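Local coordinates for protein ORF112 (Cyprinid herpesvirus 3, PDB 4WCG) that binds left-handed Z-DNA through its C-terminal Zalpha domain, a winged-helix module of a herpesvirus protein probably directed against innate immune sensing, at residues L44-Y49 and S70-H75; A56-I61 and R74-M79. All coordinates share one frame; numbering follows the deposited sequence.

Interaction 1: residues L44-Y49 and S70-H75; sequences LKILAY and SEVNRH. With nucleotides of chain D.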
loop_
_atom_site.group_PDB
_atom_site.type_symbol
_atom_site.label_atom_id
_atom_site.label_comp_id
_atom_site.label_asym_id
_atom_site.label_seq_id
_atom_site.Cartn_x
_atom_site.Cartn_y
_atom_site.Cartn_z
ATOM N N LEU A 44 4.536 7.635 -12.837
ATOM C CA LEU A 44 5.202 8.926 -12.793
ATOM C C LEU A 44 4.227 10.077 -13.039
ATOM O O LEU A 44 4.343 11.131 -12.422
ATOM C CB LEU A 44 6.344 8.965 -13.813
ATOM C CG LEU A 44 7.526 8.050 -13.478
ATOM C CD1 LEU A 44 8.565 8.060 -14.584
ATOM C CD2 LEU A 44 8.154 8.476 -12.166
ATOM N N LYS A 45 3.255 9.873 -13.920
ATOM C CA LYS A 45 2.270 10.915 -14.189
ATOM C C LYS A 45 1.385 11.164 -12.960
ATOM O O LYS A 45 1.032 12.299 -12.650
ATOM C CB LYS A 45 1.416 10.539 -15.399
ATOM C CG LYS A 45 2.209 10.470 -16.702
ATOM C CD LYS A 45 1.376 9.868 -17.812
ATOM C CE LYS A 45 2.137 9.870 -19.130
ATOM N NZ LYS A 45 1.268 9.450 -20.266
ATOM N N ILE A 46 1.019 10.091 -12.275
ATOM C CA ILE A 46 0.196 10.209 -11.074
ATOM C C ILE A 46 0.972 10.914 -9.960
ATOM O O ILE A 46 0.448 11.791 -9.277
ATOM C CB ILE A 46 -0.267 8.829 -10.606
ATOM C CG1 ILE A 46 -1.243 8.239 -11.625
ATOM C CG2 ILE A 46 -0.926 8.917 -9.228
ATOM C CD1 ILE A 46 -1.598 6.792 -11.357
ATOM N N LEU A 47 2.235 10.538 -9.794
ATOM C CA LEU A 47 3.086 11.170 -8.792
ATOM C C LEU A 47 3.237 12.655 -9.102
ATOM O O LEU A 47 3.274 13.498 -8.199
ATOM C CB LEU A 47 4.456 10.492 -8.748
ATOM C CG LEU A 47 4.429 9.059 -8.217
ATOM C CD1 LEU A 47 5.794 8.407 -8.368
ATOM C CD2 LEU A 47 4.029 9.047 -6.757
ATOM N N ALA A 48 3.332 12.988 -10.385
ATOM C CA ALA A 48 3.461 14.382 -10.752
ATOM C C ALA A 48 2.221 15.186 -10.387
ATOM O O ALA A 48 2.332 16.318 -9.927
ATOM C CB ALA A 48 3.756 14.517 -12.230
ATOM N N TYR A 49 1.040 14.611 -10.611
ATOM C CA TYR A 49 -0.191 15.288 -10.230
ATOM C C TYR A 49 -0.190 15.531 -8.720
ATOM O O TYR A 49 -0.495 16.628 -8.258
ATOM C CB TYR A 49 -1.420 14.466 -10.639
ATOM C CG TYR A 49 -2.744 15.160 -10.362
ATOM C CD1 TYR A 49 -3.323 15.122 -9.099
ATOM C CD2 TYR A 49 -3.402 15.863 -11.361
ATOM C CE1 TYR A 49 -4.526 15.759 -8.840
ATOM C CE2 TYR A 49 -4.610 16.503 -11.110
ATOM C CZ TYR A 49 -5.168 16.443 -9.845
ATOM O OH TYR A 49 -6.363 17.083 -9.590
ATOM N N SER A 70 -10.570 3.549 -12.688
ATOM C CA SER A 70 -10.100 2.233 -12.241
ATOM C C SER A 70 -8.601 2.064 -12.506
ATOM O O SER A 70 -7.896 1.482 -11.692
ATOM C CB SER A 70 -10.897 1.105 -12.906
ATOM O OG SER A 70 -10.790 1.178 -14.315
ATOM N N GLU A 71 -8.121 2.571 -13.644
ATOM C CA GLU A 71 -6.700 2.486 -13.966
ATOM C C GLU A 71 -5.856 3.300 -13.002
ATOM O O GLU A 71 -4.833 2.839 -12.509
ATOM C CB GLU A 71 -6.456 2.962 -15.401
ATOM C CG GLU A 71 -5.001 2.935 -15.822
ATOM C CD GLU A 71 -4.803 3.314 -17.278
ATOM O OE1 GLU A 71 -5.776 3.785 -17.911
ATOM O OE2 GLU A 71 -3.675 3.138 -17.788
ATOM N N VAL A 72 -6.292 4.524 -12.733
ATOM C CA VAL A 72 -5.590 5.356 -11.770
ATOM C C VAL A 72 -5.557 4.679 -10.388
ATOM O O VAL A 72 -4.505 4.631 -9.732
ATOM C CB VAL A 72 -6.228 6.757 -11.701
ATOM C CG1 VAL A 72 -5.684 7.548 -10.509
ATOM C CG2 VAL A 72 -5.939 7.508 -12.992
ATOM N N ASN A 73 -6.680 4.123 -9.952
ATOM C CA ASN A 73 -6.707 3.468 -8.647
ATOM C C ASN A 73 -5.819 2.227 -8.641
ATOM O O ASN A 73 -5.170 1.949 -7.634
ATOM C CB ASN A 73 -8.146 3.115 -8.234
ATOM C CG ASN A 73 -8.784 4.212 -7.408
ATOM O OD1 ASN A 73 -8.084 4.914 -6.676
ATOM N ND2 ASN A 73 -10.101 4.348 -7.490
ATOM N N ARG A 74 -5.777 1.476 -9.742
ATOM C CA ARG A 74 -4.915 0.298 -9.773
ATOM C C ARG A 74 -3.469 0.727 -9.507
ATOM O O ARG A 74 -2.733 0.072 -8.733
ATOM C CB ARG A 74 -5.036 -0.427 -11.116
ATOM C CG ARG A 74 -4.308 -1.778 -11.138
ATOM C CD ARG A 74 -4.643 -2.589 -12.369
ATOM N NE ARG A 74 -4.100 -1.986 -13.575
ATOM C CZ ARG A 74 -4.836 -1.370 -14.491
ATOM N NH1 ARG A 74 -6.143 -1.261 -14.319
ATOM N NH2 ARG A 74 -4.263 -0.862 -15.573
ATOM N N HIS A 75 -3.066 1.825 -10.139
ATOM C CA HIS A 75 -1.692 2.288 -9.969
ATOM C C HIS A 75 -1.449 2.904 -8.585
ATOM O O HIS A 75 -0.403 2.657 -7.981
ATOM C CB HIS A 75 -1.320 3.267 -11.084
ATOM C CG HIS A 75 -1.128 2.611 -12.415
ATOM N ND1 HIS A 75 -2.175 2.121 -13.168
ATOM C CD2 HIS A 75 -0.003 2.356 -13.125
ATOM C CE1 HIS A 75 -1.703 1.601 -14.287
ATOM N NE2 HIS A 75 -0.388 1.729 -14.285
ATOM P P DG D 5 -12.407 1.622 -8.947
ATOM O OP1 DG D 5 -12.407 3.024 -8.602
ATOM O OP2 DG D 5 -13.042 1.211 -10.174
ATOM O "O5'" DG D 5 -10.898 1.156 -8.930
ATOM C "C5'" DG D 5 -10.579 -0.189 -9.158
ATOM C "C4'" DG D 5 -9.108 -0.431 -8.927
ATOM O "O4'" DG D 5 -8.768 -0.143 -7.563
ATOM C "C3'" DG D 5 -8.690 -1.874 -9.168
ATOM O "O3'" DG D 5 -8.154 -1.927 -10.475
ATOM C "C2'" DG D 5 -7.640 -2.137 -8.105
ATOM C "C1'" DG D 5 -7.887 -1.104 -7.029
ATOM N N9 DG D 5 -8.453 -1.573 -5.769
ATOM C C8 DG D 5 -7.989 -1.266 -4.521
ATOM N N7 DG D 5 -8.721 -1.759 -3.566
ATOM C C5 DG D 5 -9.733 -2.432 -4.226
ATOM C C6 DG D 5 -10.816 -3.173 -3.714
ATOM O O6 DG D 5 -11.103 -3.393 -2.548
ATOM N N1 DG D 5 -11.616 -3.669 -4.731
ATOM C C2 DG D 5 -11.391 -3.489 -6.067
ATOM N N2 DG D 5 -12.269 -4.052 -6.892
ATOM N N3 DG D 5 -10.375 -2.809 -6.557
ATOM C C4 DG D 5 -9.588 -2.317 -5.587
ATOM P P DC D 6 -8.750 -2.897 -11.540
ATOM O OP1 DC D 6 -7.995 -2.724 -12.741
ATOM O OP2 DC D 6 -10.164 -2.769 -11.560
ATOM O "O5'" DC D 6 -8.420 -4.301 -10.882
ATOM C "C5'" DC D 6 -8.118 -5.447 -11.650
ATOM C "C4'" DC D 6 -8.896 -6.634 -11.137
ATOM O "O4'" DC D 6 -8.529 -6.926 -9.780
ATOM C "C3'" DC D 6 -10.413 -6.470 -11.124
ATOM O "O3'" DC D 6 -10.981 -7.706 -11.511
ATOM C "C2'" DC D 6 -10.722 -6.219 -9.664
ATOM C "C1'" DC D 6 -9.678 -7.073 -8.985
ATOM N N1 DC D 6 -9.352 -6.660 -7.609
ATOM C C2 DC D 6 -10.113 -7.176 -6.564
ATOM O O2 DC D 6 -11.050 -7.932 -6.825
ATOM N N3 DC D 6 -9.831 -6.804 -5.300
ATOM C C4 DC D 6 -8.825 -5.968 -5.061
ATOM N N4 DC D 6 -8.567 -5.644 -3.800
ATOM C C5 DC D 6 -8.033 -5.429 -6.107
ATOM C C6 DC D 6 -8.309 -5.818 -7.350
#

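Interaction 2: residues A56-I61 and R74-M79; sequences AKAVHI and RHLYRM. With nucleotides of chain D; nucleotides of chain C.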
loop_
_atom_site.group_PDB
_atom_site.type_symbol
_atom_site.label_atom_id
_atom_site.label_comp_id
_atom_site.label_asym_id
_atom_site.label_seq_id
_atom_site.Cartn_x
_atom_site.Cartn_y
_atom_site.Cartn_z
ATOM N N ALA A 56 -5.506 14.372 -3.106
ATOM C CA ALA A 56 -6.338 14.285 -4.302
ATOM C C ALA A 56 -7.139 12.991 -4.344
ATOM O O ALA A 56 -6.742 11.980 -3.776
ATOM C CB ALA A 56 -5.484 14.392 -5.542
ATOM N N LYS A 57 -8.277 13.049 -5.030
ATOM C CA LYS A 57 -9.061 11.854 -5.288
ATOM C C LYS A 57 -8.739 11.285 -6.661
ATOM O O LYS A 57 -8.370 12.025 -7.570
ATOM C CB LYS A 57 -10.548 12.167 -5.195
ATOM C CG LYS A 57 -11.009 12.547 -3.803
ATOM C CD LYS A 57 -12.511 12.698 -3.753
ATOM C CE LYS A 57 -13.016 12.649 -2.321
ATOM N NZ LYS A 57 -14.488 12.424 -2.267
ATOM N N ALA A 58 -8.887 9.970 -6.807
ATOM C CA ALA A 58 -8.612 9.306 -8.079
ATOM C C ALA A 58 -9.424 9.869 -9.244
ATOM O O ALA A 58 -8.912 9.956 -10.366
ATOM C CB ALA A 58 -8.867 7.811 -7.955
ATOM N N VAL A 59 -10.681 10.229 -9.001
ATOM C CA VAL A 59 -11.526 10.711 -10.095
ATOM C C VAL A 59 -10.927 11.970 -10.704
ATOM O O VAL A 59 -11.031 12.198 -11.909
ATOM C CB VAL A 59 -12.976 10.978 -9.632
ATOM C CG1 VAL A 59 -13.029 12.091 -8.588
ATOM C CG2 VAL A 59 -13.854 11.311 -10.828
ATOM N N HIS A 60 -10.270 12.778 -9.883
ATOM C CA HIS A 60 -9.728 14.039 -10.366
ATOM C C HIS A 60 -8.395 13.821 -11.062
ATOM O O HIS A 60 -8.098 14.467 -12.066
ATOM C CB HIS A 60 -9.603 15.023 -9.207
ATOM C CG HIS A 60 -10.926 15.405 -8.614
ATOM N ND1 HIS A 60 -11.126 15.533 -7.257
ATOM C CD2 HIS A 60 -12.119 15.673 -9.197
ATOM C CE1 HIS A 60 -12.383 15.870 -7.028
ATOM N NE2 HIS A 60 -13.008 15.960 -8.189
ATOM N N ILE A 61 -7.608 12.881 -10.555
ATOM C CA ILE A 61 -6.382 12.504 -11.239
ATOM C C ILE A 61 -6.700 11.915 -12.614
ATOM O O ILE A 61 -6.084 12.273 -13.618
ATOM C CB ILE A 61 -5.580 11.499 -10.411
ATOM C CG1 ILE A 61 -5.272 12.117 -9.041
ATOM C CG2 ILE A 61 -4.324 11.080 -11.160
ATOM C CD1 ILE A 61 -4.570 11.197 -8.076
ATOM N N ARG A 74 -5.777 1.476 -9.742
ATOM C CA ARG A 74 -4.915 0.298 -9.773
ATOM C C ARG A 74 -3.469 0.727 -9.507
ATOM O O ARG A 74 -2.733 0.072 -8.733
ATOM C CB ARG A 74 -5.036 -0.427 -11.116
ATOM C CG ARG A 74 -4.308 -1.778 -11.138
ATOM C CD ARG A 74 -4.643 -2.589 -12.369
ATOM N NE ARG A 74 -4.100 -1.986 -13.575
ATOM C CZ ARG A 74 -4.836 -1.370 -14.491
ATOM N NH1 ARG A 74 -6.143 -1.261 -14.319
ATOM N NH2 ARG A 74 -4.263 -0.862 -15.573
ATOM N N HIS A 75 -3.066 1.825 -10.139
ATOM C CA HIS A 75 -1.692 2.288 -9.969
ATOM C C HIS A 75 -1.449 2.904 -8.585
ATOM O O HIS A 75 -0.403 2.657 -7.981
ATOM C CB HIS A 75 -1.320 3.267 -11.084
ATOM C CG HIS A 75 -1.128 2.611 -12.415
ATOM N ND1 HIS A 75 -2.175 2.121 -13.168
ATOM C CD2 HIS A 75 -0.003 2.356 -13.125
ATOM C CE1 HIS A 75 -1.703 1.601 -14.287
ATOM N NE2 HIS A 75 -0.388 1.729 -14.285
ATOM N N LEU A 76 -2.402 3.685 -8.072
ATOM C CA LEU A 76 -2.263 4.266 -6.729
ATOM C C LEU A 76 -2.080 3.183 -5.678
ATOM O O LEU A 76 -1.177 3.243 -4.833
ATOM C CB LEU A 76 -3.488 5.119 -6.355
ATOM C CG LEU A 76 -3.591 6.482 -7.037
ATOM C CD1 LEU A 76 -5.007 7.047 -6.878
ATOM C CD2 LEU A 76 -2.569 7.440 -6.404
ATOM N N TYR A 77 -2.947 2.177 -5.709
ATOM C CA TYR A 77 -2.856 1.146 -4.691
ATOM C C TYR A 77 -1.558 0.344 -4.806
ATOM O O TYR A 77 -0.961 -0.003 -3.795
ATOM C CB TYR A 77 -4.078 0.227 -4.744
ATOM C CG TYR A 77 -5.286 0.812 -4.026
ATOM C CD1 TYR A 77 -6.167 1.671 -4.680
ATOM C CD2 TYR A 77 -5.509 0.536 -2.690
ATOM C CE1 TYR A 77 -7.260 2.203 -4.020
ATOM C CE2 TYR A 77 -6.588 1.062 -2.016
ATOM C CZ TYR A 77 -7.464 1.901 -2.687
ATOM O OH TYR A 77 -8.535 2.414 -1.993
ATOM N N ARG A 78 -1.102 0.046 -6.019
ATOM C CA ARG A 78 0.166 -0.660 -6.110
ATOM C C ARG A 78 1.335 0.212 -5.631
ATOM O O ARG A 78 2.247 -0.299 -4.970
ATOM C CB ARG A 78 0.391 -1.163 -7.525
ATOM C CG ARG A 78 -0.572 -2.305 -7.894
ATOM C CD ARG A 78 -0.560 -3.486 -6.891
ATOM N NE ARG A 78 -1.350 -4.617 -7.384
ATOM C CZ ARG A 78 -1.522 -5.781 -6.752
ATOM N NH1 ARG A 78 -0.966 -6.010 -5.559
ATOM N NH2 ARG A 78 -2.257 -6.733 -7.320
ATOM N N MET A 79 1.307 1.513 -5.944
ATOM C CA MET A 79 2.364 2.413 -5.441
ATOM C C MET A 79 2.326 2.547 -3.923
ATOM O O MET A 79 3.367 2.777 -3.290
ATOM C CB MET A 79 2.265 3.801 -6.077
ATOM C CG MET A 79 2.938 3.843 -7.440
ATOM S SD MET A 79 3.178 5.514 -8.064
ATOM C CE MET A 79 1.473 5.999 -8.378
ATOM P P DG D 5 -12.407 1.622 -8.947
ATOM O OP1 DG D 5 -12.407 3.024 -8.602
ATOM O OP2 DG D 5 -13.042 1.211 -10.174
ATOM O "O5'" DG D 5 -10.898 1.156 -8.930
ATOM C "C5'" DG D 5 -10.579 -0.189 -9.158
ATOM C "C4'" DG D 5 -9.108 -0.431 -8.927
ATOM O "O4'" DG D 5 -8.768 -0.143 -7.563
ATOM C "C3'" DG D 5 -8.690 -1.874 -9.168
ATOM O "O3'" DG D 5 -8.154 -1.927 -10.475
ATOM C "C2'" DG D 5 -7.640 -2.137 -8.105
ATOM C "C1'" DG D 5 -7.887 -1.104 -7.029
ATOM N N9 DG D 5 -8.453 -1.573 -5.769
ATOM C C8 DG D 5 -7.989 -1.266 -4.521
ATOM N N7 DG D 5 -8.721 -1.759 -3.566
ATOM C C5 DG D 5 -9.733 -2.432 -4.226
ATOM C C6 DG D 5 -10.816 -3.173 -3.714
ATOM O O6 DG D 5 -11.103 -3.393 -2.548
ATOM N N1 DG D 5 -11.616 -3.669 -4.731
ATOM C C2 DG D 5 -11.391 -3.489 -6.067
ATOM N N2 DG D 5 -12.269 -4.052 -6.892
ATOM N N3 DG D 5 -10.375 -2.809 -6.557
ATOM C C4 DG D 5 -9.588 -2.317 -5.587
ATOM P P DC D 4 -11.590 3.399 -3.376
ATOM O OP1 DC D 4 -10.180 3.793 -3.528
ATOM O OP2 DC D 4 -12.624 4.201 -4.042
ATOM O "O5'" DC D 4 -11.749 1.866 -3.812
ATOM C "C5'" DC D 4 -10.919 1.320 -4.805
ATOM C "C4'" DC D 4 -11.747 0.490 -5.776
ATOM O "O4'" DC D 4 -12.292 -0.672 -5.085
ATOM C "C3'" DC D 4 -12.948 1.219 -6.394
ATOM O "O3'" DC D 4 -13.094 0.824 -7.763
ATOM C "C2'" DC D 4 -14.115 0.691 -5.563
ATOM C "C1'" DC D 4 -13.679 -0.755 -5.349
ATOM N N1 DC D 4 -14.339 -1.397 -4.194
ATOM C C2 DC D 4 -15.467 -2.178 -4.390
ATOM O O2 DC D 4 -15.896 -2.318 -5.542
ATOM N N3 DC D 4 -16.071 -2.757 -3.318
ATOM C C4 DC D 4 -15.567 -2.570 -2.094
ATOM N N4 DC D 4 -16.184 -3.154 -1.063
ATOM C C5 DC D 4 -14.415 -1.762 -1.874
ATOM C C6 DC D 4 -13.833 -1.209 -2.938
ATOM P P DG C 5 -2.046 -15.136 -0.814
ATOM O OP1 DG C 5 -0.734 -15.325 -0.296
ATOM O OP2 DG C 5 -3.030 -16.159 -0.600
ATOM O "O5'" DG C 5 -2.622 -13.778 -0.232
ATOM C "C5'" DG C 5 -3.913 -13.372 -0.580
ATOM C "C4'" DG C 5 -4.211 -12.002 -0.022
ATOM O "O4'" DG C 5 -3.238 -11.059 -0.502
ATOM C "C3'" DG C 5 -5.570 -11.478 -0.457
ATOM O "O3'" DG C 5 -6.494 -11.761 0.574
ATOM C "C2'" DG C 5 -5.338 -9.992 -0.626
ATOM C "C1'" DG C 5 -3.848 -9.839 -0.854
ATOM N N9 DG C 5 -3.419 -9.503 -2.203
ATOM C C8 DG C 5 -2.542 -8.504 -2.527
ATOM N N7 DG C 5 -2.284 -8.441 -3.800
ATOM C C5 DG C 5 -3.036 -9.463 -4.353
ATOM C C6 DG C 5 -3.154 -9.888 -5.694
ATOM O O6 DG C 5 -2.607 -9.433 -6.692
ATOM N N1 DG C 5 -4.018 -10.967 -5.811
ATOM C C2 DG C 5 -4.662 -11.575 -4.771
ATOM N N2 DG C 5 -5.441 -12.610 -5.087
ATOM N N3 DG C 5 -4.544 -11.203 -3.514
ATOM C C4 DG C 5 -3.735 -10.137 -3.380
#

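Interaction 1: residues L44-Y49 and S70-H75
I46 carries CG1 beside its backbone N (chi1 -67°) and runs on extended, so that CD1 reaches out from helix 40-52, while H75 directs CB toward that helix and its chi1 (-72°) sets the ring beside its own N, within reach of E71 O. I46 CD1 meets H75 CB at 3.5 Å, the closest approach between the two segments, and the side chains cross at about a right angle. I46 CD1 also lies 4.2 Å from V72 CG1, so a single isoleucine branch settles between residues one turn apart on helix 69-81.

The imidazole is fixed from within its helix. H75 ND1 donates to E71 O at 2.8 Å along a nearly straight path (160°); the oxygen lies close to the ring plane, whereas the donor stands above the plane of the carbonyl. The H75 backbone N reaches this oxygen from the other face, and H75 NE2 pairs with the backbone N of S39.

Away from I46, helix 69-81 meets the DNA. N73 ND2 bonds DG5 of chain D OP1 at 2.9 Å, and N73 CB packs against the sugar atom O4' of the same nucleotide. R74 lays its aliphatic part by the O3' of DG5 of chain D and hydrogen-bonds through NH1 to OP1 of DC6 of chain D at 2.8 Å; P37 O takes its NH2.

The helix is thus apolar toward the core and polar toward the phosphates, as in the recognition helix of a winged helix-turn-helix. With ND1 donating and NE2 facing a backbone N-H, H75 is probably neutral, which suits its buried setting.

Interaction 2: residues A56-I61 and R74-M79
Y77 OH donates to OP1 of DC4 of chain D at 2.6 Å, and this phosphate oxygen lies at the edge of the phenol, in the plane of the ring. One face of the same ring receives DG5 of chain D: its C8 stands over the ring centre, 3.4 Å from Y77 CG, with the base steeply inclined to the phenol. The C8-H points into the aromatic face, a CH-pi contact characteristic of Zalpha domains and consistent with the syn guanine of Z-DNA. W94 meets the tyrosine edge-to-face and probably helps to hold its orientation.

One residue further on, R78 bends at chi2 (-54°) and sets the edge of its guanidinium against DG5 of chain C. R78 NH2 bonds the base O6 at 2.8 Å, while R78 NH1 makes a longer bond to N7 at 3.3 Å, a two-point grip on the Hoogsteen edge. A salt bridge to E81 holds NH1 as well.

Behind this DNA-facing side the helices meet through methyl groups of L76, A58 and I61. L76 points toward helix 58-65, its CD1 touching A58 CB at 4.1 Å and I61 CD1 at 4.3 Å, contacts between residues one turn apart. K57 is the N-cap of that helix, its carbonyl oxygen accepting from the N of both H60 and I61.

L76 therefore meets helix 58-65 through apolar contacts, alongside V72, while its neighbour Y77 uses hydroxyl and ring face on two successive nucleotides. The phosphate bond is indifferent to base identity; the R78 pair matches O6 and N7 of a chain C guanine, whereas the C8 contact in chain D is consistent with recognition of the syn conformation rather than the base itself.

Both interactions are buried and centre on helix 69-81, which interaction 1 joins to helix 40-52 and interaction 2 to helix 58-65, completing the three-helix core of the winged-helix domain. They share R74 and H75 and meet directly: I46 CG2 lies 3.6 Å from L76 CD2, and Y49 packs on I61. Their inward contacts are alike in being apolar and small, though only interaction 1 has a histidine at its seam. The outward chemistry differs more. Around 70-75, the helix binds backbone phosphates through N73 and R74; around 74-79, a phosphate bond is joined by contacts with guanine bases in two DNA strands.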